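Long-range contacts in uncharacterized protein (Legionella pneumophila subsp. pneumophila str. Philadelphia 1, PDB 2PMA), which is of unknown function but has a sequence and fold resembling retropepsin-like aspartic endopeptidases, so that a peptidase role is possible though unproven: residues K29-H34 / L121-D126; A11-Q16 / V94-K99; I46-F51 / E63-G68; A35-E40 / R50-T55. One frame throughout, in Å; residues are numbered along the deposited sequence.

From the N terminus, residues 11-16 come first and wait until 94-99 to complete contact 2. Residues 29-34 follow, and they meet 121-126 only near the end of the chain in contact 1, so the loops of contacts 1 and 2 cross. Between their first and second segments lie two successive hairpins: contact 4 pairs 35-40 with 50-55, and contact 3 pairs 46-51 with 63-68. These two share Arg-50 and Phe-51 on strand 46-55, and both fall within each of the longer loops. All four belong to one curled mixed sheet; Leu-33 packs on Leu-13, Phe-51 and Val-53, tying its parts together inside.

Contact 1 of 4, residues K29-H34 / L121-D126; sequences KSASLH and LLLGRD. With FMT (formic acid), chain H; ACT (acetate ion), chain E.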
loop_
_atom_site.group_PDB
_atom_site.type_symbol
_atom_site.label_atom_id
_atom_site.label_comp_id
_atom_site.label_asym_id
_atom_site.label_seq_id
_atom_site.Cartn_x
_atom_site.Cartn_y
_atom_site.Cartn_z
ATOM N N LYS A 29 -10.684 2.043 -6.317
ATOM C CA LYS A 29 -11.127 1.471 -5.049
ATOM C C LYS A 29 -9.958 0.866 -4.260
ATOM O O LYS A 29 -9.865 1.067 -3.053
ATOM C CB LYS A 29 -12.184 0.386 -5.293
ATOM C CG LYS A 29 -12.889 -0.058 -4.028
ATOM C CD LYS A 29 -13.884 -1.176 -4.317
ATOM C CE LYS A 29 -14.156 -1.953 -3.036
ATOM N NZ LYS A 29 -14.990 -1.116 -2.114
ATOM N N SER A 30 -9.083 0.130 -4.952
ATOM C CA SER A 30 -8.035 -0.670 -4.312
ATOM C C SER A 30 -6.750 0.094 -4.101
ATOM O O SER A 30 -6.463 1.042 -4.836
ATOM C CB SER A 30 -7.678 -1.883 -5.211
ATOM O OG SER A 30 -8.826 -2.646 -5.425
ATOM N N ALA A 31 -5.953 -0.360 -3.139
ATOM C CA ALA A 31 -4.569 0.159 -2.961
ATOM C C ALA A 31 -3.620 -0.823 -3.667
ATOM O O ALA A 31 -3.975 -2.001 -3.831
ATOM C CB ALA A 31 -4.231 0.267 -1.473
ATOM N N SER A 32 -2.458 -0.347 -4.115
ATOM C CA SER A 32 -1.530 -1.210 -4.848
ATOM C C SER A 32 -0.111 -0.818 -4.488
ATOM O O SER A 32 0.176 0.354 -4.185
ATOM C CB SER A 32 -1.734 -1.124 -6.360
ATOM O OG SER A 32 -1.633 0.205 -6.813
ATOM N N LEU A 33 0.760 -1.812 -4.500
ATOM C CA LEU A 33 2.146 -1.634 -4.126
ATOM C C LEU A 33 3.006 -2.477 -5.058
ATOM O O LEU A 33 2.743 -3.694 -5.224
ATOM C CB LEU A 33 2.333 -2.173 -2.689
ATOM C CG LEU A 33 3.766 -2.243 -2.117
ATOM C CD1 LEU A 33 4.437 -0.824 -1.955
ATOM C CD2 LEU A 33 3.764 -2.941 -0.740
ATOM N N HIS A 34 4.020 -1.878 -5.671
ATOM C CA HIS A 34 4.900 -2.703 -6.518
ATOM C C HIS A 34 5.760 -3.622 -5.654
ATOM O O HIS A 34 6.447 -3.180 -4.714
ATOM C CB HIS A 34 5.753 -1.864 -7.454
ATOM C CG HIS A 34 6.689 -2.692 -8.289
ATOM N ND1 HIS A 34 8.040 -2.442 -8.356
ATOM C CD2 HIS A 34 6.474 -3.810 -9.026
ATOM C CE1 HIS A 34 8.613 -3.339 -9.146
ATOM N NE2 HIS A 34 7.693 -4.193 -9.547
ATOM N N LEU A 121 3.494 3.296 -4.097
ATOM C CA LEU A 121 2.322 2.886 -3.311
ATOM C C LEU A 121 1.156 3.766 -3.765
ATOM O O LEU A 121 1.311 4.983 -3.884
ATOM C CB LEU A 121 2.580 3.111 -1.806
ATOM C CG LEU A 121 1.428 2.794 -0.830
ATOM C CD1 LEU A 121 0.907 1.357 -0.973
ATOM C CD2 LEU A 121 1.844 3.086 0.648
ATOM N N LEU A 122 0.013 3.154 -4.044
ATOM C CA LEU A 122 -1.180 3.930 -4.390
ATOM C C LEU A 122 -2.227 3.555 -3.343
ATOM O O LEU A 122 -2.478 2.363 -3.114
ATOM C CB LEU A 122 -1.619 3.546 -5.788
ATOM C CG LEU A 122 -2.776 4.274 -6.463
ATOM C CD1 LEU A 122 -2.645 4.068 -7.972
ATOM C CD2 LEU A 122 -4.134 3.756 -5.942
ATOM N N LEU A 123 -2.837 4.552 -2.706
ATOM C CA LEU A 123 -3.896 4.319 -1.735
ATOM C C LEU A 123 -5.193 4.742 -2.397
ATOM O O LEU A 123 -5.329 5.886 -2.797
ATOM C CB LEU A 123 -3.620 5.166 -0.478
ATOM C CG LEU A 123 -2.299 4.842 0.229
ATOM C CD1 LEU A 123 -2.179 5.804 1.427
ATOM C CD2 LEU A 123 -2.278 3.331 0.692
ATOM N N GLY A 124 -6.132 3.811 -2.534
ATOM C CA GLY A 124 -7.385 4.089 -3.218
ATOM C C GLY A 124 -8.454 4.440 -2.201
ATOM O O GLY A 124 -8.141 4.744 -1.040
ATOM N N ARG A 125 -9.711 4.373 -2.624
ATOM C CA ARG A 125 -10.826 4.824 -1.794
ATOM C C ARG A 125 -10.950 4.021 -0.514
ATOM O O ARG A 125 -11.158 4.601 0.538
ATOM C CB ARG A 125 -12.154 4.790 -2.559
ATOM C CG ARG A 125 -12.169 5.738 -3.751
ATOM C CD ARG A 125 -13.611 5.916 -4.254
ATOM N NE ARG A 125 -14.173 4.678 -4.843
ATOM C CZ ARG A 125 -13.935 4.230 -6.074
ATOM N NH1 ARG A 125 -13.114 4.872 -6.897
ATOM N NH2 ARG A 125 -14.537 3.123 -6.503
ATOM N N ASP A 126 -10.792 2.694 -0.591
ATOM C CA ASP A 126 -10.917 1.886 0.614
ATOM C C ASP A 126 -9.913 2.342 1.681
ATOM O O ASP A 126 -10.280 2.436 2.847
ATOM C CB ASP A 126 -10.739 0.385 0.316
ATOM C CG ASP A 126 -11.932 -0.215 -0.437
ATOM O OD1 ASP A 126 -12.992 0.442 -0.529
ATOM O OD2 ASP A 126 -11.811 -1.355 -0.924
HETATM C C FMT H . -15.909 2.240 -3.248
HETATM O O1 FMT H . -16.628 1.954 -4.218
HETATM O O2 FMT H . -15.625 3.386 -2.873
HETATM C C ACT E . -13.266 1.639 -9.026
HETATM O O ACT E . -14.075 0.839 -8.494
HETATM O OXT ACT E . -13.698 2.810 -9.229
HETATM C CH3 ACT E . -11.872 1.199 -9.387
HETATM O O HOH W 1 -7.655 1.501 -1.216
#
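Ser-32 and Leu-122 pair in a psi-like arrangement, as in retropepsins: strand 121-123, followed by Gly-124 and a helix, enters between two strands joined by the loop that carries an Asp-Thr-Gly-Ala sequence. The backbones run antiparallel, and both residues donate and accept, Leu-122 N to Ser-32 O at 2.8 Å and Ser-32 N to Leu-122 O at 2.9 Å. In one of its two conformers Ser-32 OG lies near Leu-122 CB, on the face these two residues share. Leu-33 CB and Leu-121 CD1 meet on the other face. Gly-124 stands at the N-cap of helix 125-130, its CA close to Ser-30 O. The carbonyl of Lys-29 is received by the first turn: Asp-126 N donates to Lys-29 O at 3.1 Å and 167°, and a water also donates to Lys-29 O. With CG anti to its backbone N (chi1 -169°), the Lys-29 chain crosses Asp-126 obliquely, CG and CE beside the two oxygens, then bends at its last torsion, and NZ reaches the syn lone pair of OD1 at 3.0 Å in a salt bridge. The Arg-125 guanidinium has Lys-29 N over one face. Along its edge it holds two small molecules, formic acid and an acetate ion, probably from the crystallisation liquor: NE donates to formic acid O2 at 2.8 Å, NH2 to acetate OXT at 2.9 Å. NH1 also reaches Thr-26 O within the loop. Leu-121 hydrogen-bonds through its backbone to Lys-23 of strand 18-24, Ala-31 and Leu-33 bond to Asn-110 of strand 103-112, and Leu-33 packs on Phe-51 and Val-53 of strand 46-55.

Contact 2 of 4, residues A11-Q16 / V94-K99; sequences ATLIDQ and VLLNIK
Thr-12 and Lys-99 form an antiparallel hydrogen-bonded pair, with Thr-12 N to Lys-99 O at 2.9 Å and Lys-99 N to Thr-12 O at 2.8 Å, while the short strand axes are splayed to 145°. Past Leu-13 the chain leaves the strand in a turn, and Ile-14 N still reaches Asn-97 O at 3.3 Å, a longer bond whose donor sits well out of the carbonyl plane. Side chains then take over. Ile-14 lies across Asn-97 at about a right angle, CG1 3.6 Å from Asn-97 CB. Its chi1 of 61° sets CG1 between backbone N and carbonyl carbon and turns the other branch, CG2, onto Lys-99 CB at 3.6 Å. Asn-97 ND2 donates to Asp-15 OD1 at 3.0 Å in a nearly straight bond. The acceptor lies almost in the amide plane and is met on the syn side of a carboxylate turned 68° from that plane. The other end of the amide, OD1, is held by Thr-106 OG1. Two waters fill in the polar edge: one spans Asp-15 N and Asn-97 O, the other joins Asn-97 N, more weakly, to Asp-15 OD2. On the buried face Ala-11 CB meets Ile-98 CG2 at 3.9 Å. The amide, gripped at both ends, is thus fixed in rotation, and its N-H probably steadies the negative charge of Asp-15 where the two strands part and water replaces direct backbone pairing.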
loop_
_atom_site.group_PDB
_atom_site.type_symbol
_atom_site.label_atom_id
_atom_site.label_comp_id
_atom_site.label_asym_id
_atom_site.label_seq_id
_atom_site.Cartn_x
_atom_site.Cartn_y
_atom_site.Cartn_z
ATOM N N ALA A 11 4.012 7.701 3.433
ATOM C CA ALA A 11 3.322 6.672 4.219
ATOM C C ALA A 11 4.410 5.673 4.611
ATOM O O ALA A 11 5.359 5.464 3.849
ATOM C CB ALA A 11 2.279 5.952 3.373
ATOM N N THR A 12 4.273 5.066 5.772
ATOM C CA THR A 12 5.325 4.181 6.244
ATOM C C THR A 12 4.799 2.763 6.356
ATOM O O THR A 12 3.756 2.549 6.970
ATOM C CB THR A 12 5.884 4.657 7.594
ATOM O OG1 THR A 12 6.415 5.979 7.451
ATOM C CG2 THR A 12 6.997 3.675 8.066
ATOM N N LEU A 13 5.507 1.802 5.748
ATOM C CA LEU A 13 5.189 0.382 5.888
ATOM C C LEU A 13 5.937 -0.039 7.142
ATOM O O LEU A 13 7.116 -0.385 7.088
ATOM C CB LEU A 13 5.655 -0.428 4.659
ATOM C CG LEU A 13 4.819 -0.267 3.379
ATOM C CD1 LEU A 13 4.672 1.190 2.973
ATOM C CD2 LEU A 13 5.355 -1.066 2.195
ATOM N N ILE A 14 5.241 0.016 8.277
ATOM C CA ILE A 14 5.905 0.000 9.581
ATOM C C ILE A 14 6.713 -1.273 9.878
ATOM O O ILE A 14 7.607 -1.234 10.704
ATOM C CB ILE A 14 4.947 0.295 10.717
ATOM C CG1 ILE A 14 3.841 -0.752 10.789
ATOM C CG2 ILE A 14 4.368 1.730 10.554
ATOM C CD1 ILE A 14 3.042 -0.654 12.084
ATOM N N ASP A 15 6.415 -2.372 9.193
ATOM C CA ASP A 15 7.101 -3.636 9.509
ATOM C C ASP A 15 8.588 -3.532 9.208
ATOM O O ASP A 15 9.400 -4.224 9.840
ATOM C CB ASP A 15 6.544 -4.763 8.681
ATOM C CG ASP A 15 5.211 -5.217 9.158
ATOM O OD1 ASP A 15 4.673 -4.601 10.123
ATOM O OD2 ASP A 15 4.705 -6.176 8.537
ATOM N N GLN A 16 8.922 -2.695 8.234
ATOM C CA GLN A 16 10.329 -2.469 7.838
ATOM C C GLN A 16 10.740 -1.004 7.996
ATOM O O GLN A 16 11.812 -0.608 7.512
ATOM C CB GLN A 16 10.553 -2.961 6.383
ATOM C CG GLN A 16 10.483 -4.498 6.252
ATOM C CD GLN A 16 11.797 -5.175 6.793
ATOM O OE1 GLN A 16 12.471 -4.651 7.671
ATOM N NE2 GLN A 16 12.146 -6.286 6.244
ATOM N N VAL A 94 -2.883 -8.622 -0.193
ATOM C CA VAL A 94 -2.346 -8.941 1.154
ATOM C C VAL A 94 -2.722 -7.829 2.118
ATOM O O VAL A 94 -3.060 -6.721 1.688
ATOM C CB VAL A 94 -0.784 -9.085 1.173
ATOM C CG1 VAL A 94 -0.391 -10.275 0.291
ATOM C CG2 VAL A 94 -0.069 -7.771 0.722
ATOM N N LEU A 95 -2.609 -8.103 3.418
ATOM C CA LEU A 95 -2.837 -7.079 4.420
ATOM C C LEU A 95 -1.477 -6.466 4.762
ATOM O O LEU A 95 -0.481 -7.210 4.973
ATOM C CB LEU A 95 -3.410 -7.722 5.681
ATOM C CG LEU A 95 -4.818 -8.303 5.526
ATOM C CD1 LEU A 95 -5.314 -8.779 6.894
ATOM C CD2 LEU A 95 -5.748 -7.258 4.924
ATOM N N LEU A 96 -1.437 -5.140 4.873
ATOM C CA LEU A 96 -0.179 -4.398 5.067
ATOM C C LEU A 96 -0.400 -3.321 6.126
ATOM O O LEU A 96 -1.358 -2.565 6.017
ATOM C CB LEU A 96 0.210 -3.721 3.743
ATOM C CG LEU A 96 1.337 -2.678 3.600
ATOM C CD1 LEU A 96 2.733 -3.291 3.557
ATOM C CD2 LEU A 96 1.122 -1.869 2.333
ATOM N N ASN A 97 0.498 -3.261 7.127
ATOM C CA ASN A 97 0.429 -2.261 8.212
ATOM C C ASN A 97 1.055 -0.970 7.718
ATOM O O ASN A 97 2.237 -0.938 7.352
ATOM C CB ASN A 97 1.174 -2.772 9.473
ATOM C CG ASN A 97 0.746 -4.166 9.873
ATOM O OD1 ASN A 97 -0.437 -4.455 9.855
ATOM N ND2 ASN A 97 1.712 -5.047 10.243
ATOM N N ILE A 98 0.244 0.088 7.653
ATOM C CA ILE A 98 0.675 1.362 7.033
ATOM C C ILE A 98 0.363 2.535 7.961
ATOM O O ILE A 98 -0.751 2.641 8.498
ATOM C CB ILE A 98 -0.061 1.621 5.713
ATOM C CG1 ILE A 98 0.281 0.520 4.702
ATOM C CG2 ILE A 98 0.321 2.997 5.111
ATOM C CD1 ILE A 98 -0.508 0.587 3.432
ATOM N N LYS A 99 1.357 3.416 8.123
ATOM C CA LYS A 99 1.197 4.610 8.940
ATOM C C LYS A 99 1.114 5.837 8.019
ATOM O O LYS A 99 1.910 5.988 7.094
ATOM C CB LYS A 99 2.362 4.713 9.929
ATOM C CG LYS A 99 2.370 5.976 10.798
ATOM C CD LYS A 99 3.536 5.921 11.749
ATOM C CE LYS A 99 3.324 6.841 12.944
ATOM N NZ LYS A 99 3.489 8.258 12.537
HETATM O O HOH W 2 4.237 -2.764 7.135
HETATM O O HOH W 3 2.809 -5.095 7.114
#

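Contact 3 of 4, residues I46-F51 / E63-G68; sequences IPYLRF and EGEYVG. With FMT (formic acid), chain F.
Glu-63 OE2 is gripped side-on by two nitrogens of Arg-50, NE and NH2, each 3.2 Å from OE2, in a salt bridge across the beta hairpin of strands 46-55 and 58-71. The oxygen lies near the guanidinium plane, at its edge; NE comes from the anti side and NH2 nearly along the C-O axis, so one carboxylate atom takes both bonds. The arginine reaches it by running extended from the backbone and bending at chi3 (-68°). One pair along, Leu-49 and Gly-64 exchange backbone hydrogen bonds, both at 2.9 Å between N and O. Farther along, Tyr-66 N donates to Pro-47 O at 2.9 Å, and a water links Pro-47 O to Tyr-66 O. The two tyrosines meet aliphatic groups over their faces. Tyr-48 lies alongside Glu-65, with Glu-65 CA above the ring in a CH-pi contact and CG close to CZ. Glu-65 N meanwhile donates to O2 of a formic acid molecule, probably from the crystallisation liquor. On the other side of the hairpin Leu-49, which also touches Pro-92 and Val-94 of strand 90-100 and Leu-111 of strand 103-112, crosses Tyr-66 obliquely. Tyr-66 has CG anti to its backbone N (chi1 -172°), which lays the ring under Leu-49: CG of the leucine sits 3.9 Å from the ring centroid, and methyl CD2 touches ring atom CD1 at 3.3 Å.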
loop_
_atom_site.group_PDB
_atom_site.type_symbol
_atom_site.label_atom_id
_atom_site.label_comp_id
_atom_site.label_asym_id
_atom_site.label_seq_id
_atom_site.Cartn_x
_atom_site.Cartn_y
_atom_site.Cartn_z
ATOM N N ILE A 46 -2.713 -20.861 7.708
ATOM C CA ILE A 46 -3.095 -19.555 7.136
ATOM C C ILE A 46 -2.086 -19.125 6.060
ATOM O O ILE A 46 -0.871 -19.072 6.349
ATOM C CB ILE A 46 -3.162 -18.453 8.203
ATOM C CG1 ILE A 46 -4.117 -18.855 9.340
ATOM C CG2 ILE A 46 -3.591 -17.096 7.577
ATOM C CD1 ILE A 46 -4.241 -17.780 10.379
ATOM N N PRO A 47 -2.576 -18.819 4.839
ATOM C CA PRO A 47 -1.672 -18.402 3.780
ATOM C C PRO A 47 -1.168 -16.967 3.982
ATOM O O PRO A 47 -1.945 -16.054 4.322
ATOM C CB PRO A 47 -2.522 -18.500 2.504
ATOM C CG PRO A 47 -3.905 -18.297 2.949
ATOM C CD PRO A 47 -3.985 -18.857 4.378
ATOM N N TYR A 48 0.135 -16.817 3.768
ATOM C CA TYR A 48 0.797 -15.531 3.784
ATOM C C TYR A 48 1.544 -15.485 2.472
ATOM O O TYR A 48 1.933 -16.560 1.924
ATOM C CB TYR A 48 1.832 -15.462 4.936
ATOM C CG TYR A 48 1.207 -15.106 6.261
ATOM C CD1 TYR A 48 1.400 -13.845 6.820
ATOM C CD2 TYR A 48 0.393 -16.028 6.945
ATOM C CE1 TYR A 48 0.810 -13.492 8.048
ATOM C CE2 TYR A 48 -0.209 -15.680 8.165
ATOM C CZ TYR A 48 0.012 -14.413 8.699
ATOM O OH TYR A 48 -0.590 -14.073 9.901
ATOM N N LEU A 49 1.814 -14.268 1.993
ATOM C CA LEU A 49 2.791 -14.087 0.919
ATOM C C LEU A 49 4.016 -13.368 1.476
ATOM O O LEU A 49 3.885 -12.416 2.274
ATOM C CB LEU A 49 2.178 -13.240 -0.200
ATOM C CG LEU A 49 0.952 -13.817 -0.913
ATOM C CD1 LEU A 49 0.675 -12.916 -2.074
ATOM C CD2 LEU A 49 1.234 -15.258 -1.442
ATOM N N ARG A 50 5.188 -13.856 1.101
ATOM C CA ARG A 50 6.439 -13.127 1.334
ATOM C C ARG A 50 6.720 -12.395 0.039
ATOM O O ARG A 50 6.545 -12.954 -1.059
ATOM C CB ARG A 50 7.566 -14.110 1.627
ATOM C CG ARG A 50 8.907 -13.479 1.948
ATOM C CD ARG A 50 9.980 -14.599 2.134
ATOM N NE ARG A 50 9.700 -15.372 3.352
ATOM C CZ ARG A 50 9.911 -16.681 3.502
ATOM N NH1 ARG A 50 10.390 -17.420 2.494
ATOM N NH2 ARG A 50 9.629 -17.263 4.668
ATOM N N PHE A 51 7.137 -11.141 0.149
ATOM C CA PHE A 51 7.407 -10.362 -1.035
ATOM C C PHE A 51 8.444 -9.291 -0.750
ATOM O O PHE A 51 8.663 -8.905 0.427
ATOM C CB PHE A 51 6.085 -9.717 -1.557
ATOM C CG PHE A 51 5.392 -8.793 -0.563
ATOM C CD1 PHE A 51 4.475 -9.295 0.389
ATOM C CD2 PHE A 51 5.637 -7.412 -0.600
ATOM C CE1 PHE A 51 3.818 -8.450 1.288
ATOM C CE2 PHE A 51 5.014 -6.550 0.290
ATOM C CZ PHE A 51 4.076 -7.049 1.245
ATOM N N GLU A 63 6.127 -9.934 5.000
ATOM C CA GLU A 63 5.134 -11.021 4.878
ATOM C C GLU A 63 3.767 -10.404 5.190
ATOM O O GLU A 63 3.638 -9.515 6.072
ATOM C CB GLU A 63 5.441 -12.177 5.825
ATOM C CG GLU A 63 6.833 -12.807 5.553
ATOM C CD GLU A 63 7.088 -14.081 6.368
ATOM O OE1 GLU A 63 6.321 -14.314 7.314
ATOM O OE2 GLU A 63 8.060 -14.823 6.040
ATOM N N GLY A 64 2.752 -10.834 4.469
ATOM C CA GLY A 64 1.404 -10.313 4.711
ATOM C C GLY A 64 0.387 -11.423 4.524
ATOM O O GLY A 64 0.584 -12.295 3.692
ATOM N N GLU A 65 -0.696 -11.365 5.298
ATOM C CA GLU A 65 -1.778 -12.329 5.170
ATOM C C GLU A 65 -2.318 -12.268 3.751
ATOM O O GLU A 65 -2.576 -11.188 3.251
ATOM C CB GLU A 65 -2.892 -11.968 6.154
ATOM C CG GLU A 65 -2.501 -12.223 7.590
ATOM C CD GLU A 65 -3.529 -11.619 8.528
ATOM O OE1 GLU A 65 -3.209 -10.603 9.163
ATOM O OE2 GLU A 65 -4.658 -12.143 8.541
ATOM N N TYR A 66 -2.534 -13.429 3.124
ATOM C CA TYR A 66 -2.955 -13.512 1.726
ATOM C C TYR A 66 -4.471 -13.615 1.764
ATOM O O TYR A 66 -5.033 -14.654 2.211
ATOM C CB TYR A 66 -2.338 -14.771 1.098
ATOM C CG TYR A 66 -2.482 -14.962 -0.418
ATOM C CD1 TYR A 66 -1.968 -16.129 -1.027
ATOM C CD2 TYR A 66 -3.107 -14.018 -1.237
ATOM C CE1 TYR A 66 -2.063 -16.329 -2.438
ATOM C CE2 TYR A 66 -3.246 -14.226 -2.649
ATOM C CZ TYR A 66 -2.712 -15.374 -3.222
ATOM O OH TYR A 66 -2.812 -15.568 -4.595
ATOM N N VAL A 67 -5.141 -12.548 1.337
ATOM C CA VAL A 67 -6.584 -12.469 1.564
ATOM C C VAL A 67 -7.448 -12.578 0.318
ATOM O O VAL A 67 -8.690 -12.621 0.418
ATOM C CB VAL A 67 -6.989 -11.261 2.447
ATOM C CG1 VAL A 67 -6.321 -11.362 3.833
ATOM C CG2 VAL A 67 -6.624 -9.919 1.782
ATOM N N GLY A 68 -6.834 -12.655 -0.853
ATOM C CA GLY A 68 -7.650 -12.849 -2.073
ATOM C C GLY A 68 -6.869 -12.484 -3.315
ATOM O O GLY A 68 -5.698 -12.195 -3.246
HETATM C C FMT F . -0.281 -8.628 8.446
HETATM O O1 FMT F . -1.090 -8.379 9.407
HETATM O O2 FMT F . -0.547 -9.299 7.415
HETATM O O HOH W 4 -4.689 -15.307 4.913
#

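Contact 4 of 4, residues A35-E40 / R50-T55; sequences AVNITE and RFTVPT
Ala-35 CB presses on Phe-51 CD2 at 3.6 Å, and Ile-38 CG1 on Phe-51 CB at 3.8 Å, making the close-packed inner side of this contact; Leu-111 of strand 103-112 touches all three residues. Phe-51 can turn its ring inward because its CG stands between backbone N and carbonyl carbon (chi1 59°). The opposite side is looser and wetter. There Val-36 crosses Thr-52 with CG2 4.0 Å from Thr-52 CB, and Pro-54 CG approaches the same methyl only at 4.2 Å. Exposed Asn-37 meets this strand through water: one water donates to Asn-37 O at 2.8 Å and also bonds Thr-52 OG1. Backbone pairing brackets this wet place. Val-36 and Thr-52 exchange hydrogen bonds, Val-36 N to Thr-52 O at 2.8 Å, and beyond Asn-37 so do Thr-39 and Arg-50, Thr-39 N to Arg-50 O at 2.8 Å. Between the two pairs the register slips by one residue, with Asn-37 in the left-handed region (phi 60°, psi 48°). The extra residue coincides with a corner in the chain, a beta bulge in the hairpin of strands 31-43 and 46-55, consistent with one long strand serving two parts of a curled sheet.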
loop_
_atom_site.group_PDB
_atom_site.type_symbol
_atom_site.label_atom_id
_atom_site.label_comp_id
_atom_site.label_asym_id
_atom_site.label_seq_id
_atom_site.Cartn_x
_atom_site.Cartn_y
_atom_site.Cartn_z
ATOM N N ALA A 35 5.718 -4.913 -5.951
ATOM C CA ALA A 35 6.440 -5.862 -5.152
ATOM C C ALA A 35 6.907 -6.934 -6.120
ATOM O O ALA A 35 6.263 -7.205 -7.146
ATOM C CB ALA A 35 5.541 -6.489 -4.058
ATOM N N VAL A 36 8.043 -7.495 -5.808
ATOM C CA VAL A 36 8.640 -8.607 -6.629
ATOM C C VAL A 36 8.970 -9.852 -5.785
ATOM O O VAL A 36 8.943 -9.782 -4.548
ATOM C CB VAL A 36 9.904 -8.104 -7.368
ATOM C CG1 VAL A 36 9.547 -6.888 -8.270
ATOM C CG2 VAL A 36 10.981 -7.659 -6.371
ATOM N N ASN A 37 9.285 -10.982 -6.437
ATOM C CA ASN A 37 9.746 -12.181 -5.725
ATOM C C ASN A 37 8.708 -12.703 -4.732
ATOM O O ASN A 37 9.012 -12.978 -3.560
ATOM C CB ASN A 37 11.088 -11.895 -4.998
ATOM C CG ASN A 37 12.204 -11.429 -5.956
ATOM O OD1 ASN A 37 13.102 -10.666 -5.574
ATOM N ND2 ASN A 37 12.150 -11.888 -7.181
ATOM N N ILE A 38 7.467 -12.811 -5.188
ATOM C CA ILE A 38 6.364 -13.121 -4.296
ATOM C C ILE A 38 6.264 -14.637 -4.117
ATOM O O ILE A 38 6.241 -15.355 -5.108
ATOM C CB ILE A 38 5.075 -12.514 -4.870
ATOM C CG1 ILE A 38 5.272 -10.985 -5.029
ATOM C CG2 ILE A 38 3.862 -12.865 -3.978
ATOM C CD1 ILE A 38 4.258 -10.305 -6.031
ATOM N N THR A 39 6.253 -15.118 -2.876
ATOM C CA THR A 39 6.190 -16.553 -2.566
ATOM C C THR A 39 5.087 -16.814 -1.538
ATOM O O THR A 39 4.895 -16.014 -0.626
ATOM C CB THR A 39 7.548 -17.094 -2.007
ATOM O OG1 THR A 39 7.750 -16.613 -0.671
ATOM C CG2 THR A 39 8.734 -16.637 -2.881
ATOM N N GLU A 40 4.367 -17.921 -1.675
ATOM C CA GLU A 40 3.290 -18.221 -0.723
ATOM C C GLU A 40 3.858 -19.139 0.358
ATOM O O GLU A 40 4.624 -20.078 0.051
ATOM C CB GLU A 40 2.122 -18.895 -1.450
ATOM C CG GLU A 40 0.936 -19.203 -0.535
ATOM C CD GLU A 40 -0.351 -19.604 -1.263
ATOM O OE1 GLU A 40 -1.385 -19.653 -0.574
ATOM O OE2 GLU A 40 -0.345 -19.870 -2.494
ATOM N N ARG A 50 5.188 -13.856 1.101
ATOM C CA ARG A 50 6.439 -13.127 1.334
ATOM C C ARG A 50 6.720 -12.395 0.039
ATOM O O ARG A 50 6.545 -12.954 -1.059
ATOM C CB ARG A 50 7.566 -14.110 1.627
ATOM C CG ARG A 50 8.907 -13.479 1.948
ATOM C CD ARG A 50 9.980 -14.599 2.134
ATOM N NE ARG A 50 9.700 -15.372 3.352
ATOM C CZ ARG A 50 9.911 -16.681 3.502
ATOM N NH1 ARG A 50 10.390 -17.420 2.494
ATOM N NH2 ARG A 50 9.629 -17.263 4.668
ATOM N N PHE A 51 7.137 -11.141 0.149
ATOM C CA PHE A 51 7.407 -10.362 -1.035
ATOM C C PHE A 51 8.444 -9.291 -0.750
ATOM O O PHE A 51 8.663 -8.905 0.427
ATOM C CB PHE A 51 6.085 -9.717 -1.557
ATOM C CG PHE A 51 5.392 -8.793 -0.563
ATOM C CD1 PHE A 51 4.475 -9.295 0.389
ATOM C CD2 PHE A 51 5.637 -7.412 -0.600
ATOM C CE1 PHE A 51 3.818 -8.450 1.288
ATOM C CE2 PHE A 51 5.014 -6.550 0.290
ATOM C CZ PHE A 51 4.076 -7.049 1.245
ATOM N N THR A 52 9.050 -8.811 -1.825
ATOM C CA THR A 52 10.061 -7.748 -1.722
ATOM C C THR A 52 9.482 -6.463 -2.271
ATOM O O THR A 52 8.897 -6.422 -3.401
ATOM C CB THR A 52 11.338 -8.244 -2.448
ATOM O OG1 THR A 52 11.836 -9.361 -1.706
ATOM C CG2 THR A 52 12.435 -7.163 -2.535
ATOM N N VAL A 53 9.702 -5.359 -1.555
ATOM C CA VAL A 53 9.591 -4.048 -2.178
ATOM C C VAL A 53 10.962 -3.478 -2.577
ATOM O O VAL A 53 11.792 -3.200 -1.703
ATOM C CB VAL A 53 8.890 -3.058 -1.199
ATOM C CG1 VAL A 53 8.770 -1.619 -1.834
ATOM C CG2 VAL A 53 7.521 -3.640 -0.773
ATOM N N PRO A 54 11.204 -3.281 -3.889
ATOM C CA PRO A 54 12.498 -2.736 -4.339
ATOM C C PRO A 54 12.489 -1.210 -4.276
ATOM O O PRO A 54 11.462 -0.588 -4.550
ATOM C CB PRO A 54 12.626 -3.233 -5.787
ATOM C CG PRO A 54 11.168 -3.470 -6.255
ATOM C CD PRO A 54 10.298 -3.660 -5.003
ATOM N N THR A 55 13.580 -0.602 -3.833
ATOM C CA THR A 55 13.627 0.868 -3.771
ATOM C C THR A 55 15.008 1.335 -4.181
ATOM O O THR A 55 15.927 0.522 -4.369
ATOM C CB THR A 55 13.384 1.420 -2.330
ATOM O OG1 THR A 55 14.558 1.176 -1.557
ATOM C CG2 THR A 55 12.190 0.742 -1.620
HETATM O O HOH W 5 13.821 -10.534 -3.145
HETATM O O HOH W 6 10.397 -11.950 -1.376
#